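PDB 1YAC: YCAC GENE product, which is probably a hydrolase of unknown specificity that assembles as an octamer and carries an isochorismatase-type domain. Local coordinates for residues I82-P85 and N89-D92. Numbering follows the deposited sequence.
Sequences IARP and NAWD
Arg84 reaches Ala90 through a chain that sets out with CG anti to the carbonyl carbon and beside the backbone N (chi1 -42°), runs extended at chi2 and then bends at chi3 (-55°), so that the guanidinium lies against the start of the 3-10 segment 90-92. What touches is the bend and one flat face: CD and NE of Arg84 each come within 3.6 Å of Ala90 CA, and the methyl carbon CB of Ala90 sits 3.7 Å above the guanidinium plane, toward its rim. The contact between the two segments is thus van der Waals in kind, and it illustrates how an arginine can offer a face to packing while its N-H groups are used elsewhere. NE donates to the carbonyl O of Asn87, in the loop between the segments, with a weak bond from NH2 to Ile88 O; NH1 meets Asp19 in a salt bridge and Thr57 OG1 in a hydrogen bond. These partners fix the rotation of the buried group. A leucine in its place would probably take this cationic partner from Asp19 and this donor from the Asn87 carbonyl, freeing the loop to shift. Just before Ala90, Asn89 points its side chain away from the strand, CG anti to the backbone N (chi1 175°), and its OD1 accepts from Trp91 N at 2.9 Å, the donor lying well above the carbonyl plane. That Asx turn is accompanied by a backbone bond of 2.9 Å from Asp92 N to Asn89 O. The whole forms a strand-to-helix connection, in which an edge strand of this chain's parallel sheet, 81-84, passes through an Asx turn and a 3-10 segment toward helix 94-102, within the three-layer alpha-beta-alpha sandwich of an isochorismatase-type domain.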
ATOM      1  N   ILE A  82      -4.426  24.650  29.910  1.00 14.23           N
ATOM      2  CA  ILE A  82      -4.068  25.916  29.296  1.00 13.78           C
ATOM      3  C   ILE A  82      -4.708  26.066  27.917  1.00 15.53           C
ATOM      4  O   ILE A  82      -4.332  25.383  26.960  1.00 14.12           O
ATOM      5  CB  ILE A  82      -2.515  26.065  29.182  1.00 15.13           C
ATOM      6  CG1 ILE A  82      -1.853  25.964  30.567  1.00 15.39           C
ATOM      7  CG2 ILE A  82      -2.147  27.397  28.559  1.00 14.14           C
ATOM      8  CD1 ILE A  82      -1.637  24.554  31.061  1.00 17.96           C
ATOM      9  N   ALA A  83      -5.754  26.881  27.850  1.00 15.61           N
ATOM     10  CA  ALA A  83      -6.440  27.155  26.588  1.00 17.23           C
ATOM     11  C   ALA A  83      -5.673  28.325  25.997  1.00 18.04           C
ATOM     12  O   ALA A  83      -5.776  29.451  26.492  1.00 18.67           O
ATOM     13  CB  ALA A  83      -7.902  27.539  26.840  1.00 16.73           C
ATOM     14  N   ARG A  84      -4.814  28.039  25.026  1.00 18.35           N
ATOM     15  CA  ARG A  84      -4.007  29.071  24.386  1.00 18.48           C
ATOM     16  C   ARG A  84      -4.850  29.851  23.383  1.00 21.21           C
ATOM     17  O   ARG A  84      -5.388  29.291  22.424  1.00 22.26           O
ATOM     18  CB  ARG A  84      -2.798  28.444  23.683  1.00 15.41           C
ATOM     19  CG  ARG A  84      -2.128  27.338  24.486  1.00 13.32           C
ATOM     20  CD  ARG A  84      -0.764  26.961  23.918  1.00 12.38           C
ATOM     21  NE  ARG A  84      -0.788  26.577  22.502  1.00 10.65           N
ATOM     22  CZ  ARG A  84      -1.257  25.425  22.038  1.00 11.77           C
ATOM     23  NH1 ARG A  84      -1.756  24.518  22.867  1.00 10.90           N
ATOM     24  NH2 ARG A  84      -1.226  25.177  20.736  1.00 10.77           N
ATOM     25  N   PRO A  85      -4.960  31.169  23.578  1.00 24.13           N
ATOM     26  CA  PRO A  85      -5.756  31.980  22.655  1.00 26.00           C
ATOM     27  C   PRO A  85      -5.053  32.296  21.343  1.00 27.53           C
ATOM     28  O   PRO A  85      -5.715  32.641  20.362  1.00 31.04           O
ATOM     29  CB  PRO A  85      -6.036  33.256  23.455  1.00 26.05           C
ATOM     30  CG  PRO A  85      -5.197  33.161  24.716  1.00 26.73           C
ATOM     31  CD  PRO A  85      -4.265  32.008  24.566  1.00 25.48           C
ATOM     32  N   ASN A  89       2.932  27.338  19.074  1.00 10.09           N
ATOM     33  CA  ASN A  89       3.863  26.482  19.829  1.00 10.18           C
ATOM     34  C   ASN A  89       3.473  26.710  21.308  1.00 10.44           C
ATOM     35  O   ASN A  89       3.550  27.838  21.811  1.00 10.81           O
ATOM     36  CB  ASN A  89       5.306  26.931  19.614  1.00  9.74           C
ATOM     37  CG  ASN A  89       6.285  26.158  20.470  1.00 10.22           C
ATOM     38  OD1 ASN A  89       5.906  25.306  21.267  1.00 12.09           O
ATOM     39  ND2 ASN A  89       7.560  26.438  20.290  1.00 10.89           N
ATOM     40  N   ALA A  90       3.010  25.655  21.987  1.00 10.18           N
ATOM     41  CA  ALA A  90       2.611  25.742  23.392  1.00 10.51           C
ATOM     42  C   ALA A  90       3.719  26.301  24.275  1.00 10.91           C
ATOM     43  O   ALA A  90       3.442  26.963  25.281  1.00 10.29           O
ATOM     44  CB  ALA A  90       2.189  24.374  23.914  1.00 10.47           C
ATOM     45  N   TRP A  91       4.971  26.029  23.902  1.00 10.12           N
ATOM     46  CA  TRP A  91       6.111  26.526  24.665  1.00 10.07           C
ATOM     47  C   TRP A  91       6.191  28.051  24.673  1.00 10.32           C
ATOM     48  O   TRP A  91       6.856  28.617  25.522  1.00 10.82           O
ATOM     49  CB  TRP A  91       7.426  25.934  24.160  1.00  8.43           C
ATOM     50  CG  TRP A  91       8.413  25.775  25.274  1.00  9.64           C
ATOM     51  CD1 TRP A  91       9.418  26.646  25.623  1.00 10.94           C
ATOM     52  CD2 TRP A  91       8.485  24.690  26.211  1.00  9.71           C
ATOM     53  NE1 TRP A  91      10.103  26.166  26.715  1.00  9.99           N
ATOM     54  CE2 TRP A  91       9.550  24.970  27.096  1.00 11.46           C
ATOM     55  CE3 TRP A  91       7.746  23.506  26.385  1.00 10.23           C
ATOM     56  CZ2 TRP A  91       9.898  24.104  28.144  1.00 11.77           C
ATOM     57  CZ3 TRP A  91       8.094  22.651  27.421  1.00 10.77           C
ATOM     58  CH2 TRP A  91       9.160  22.955  28.289  1.00 11.93           C
ATOM     59  N   ASP A  92       5.552  28.706  23.705  1.00 10.97           N
ATOM     60  CA  ASP A  92       5.528  30.168  23.646  1.00 10.53           C
ATOM     61  C   ASP A  92       4.508  30.753  24.624  1.00 12.06           C
ATOM     62  O   ASP A  92       4.452  31.971  24.812  1.00 13.28           O
ATOM     63  CB  ASP A  92       5.213  30.648  22.231  1.00 12.90           C
ATOM     64  CG  ASP A  92       6.420  30.595  21.310  1.00 14.51           C
ATOM     65  OD1 ASP A  92       7.565  30.659  21.809  1.00 16.00           O
ATOM     66  OD2 ASP A  92       6.225  30.495  20.082  1.00 13.65           O
TER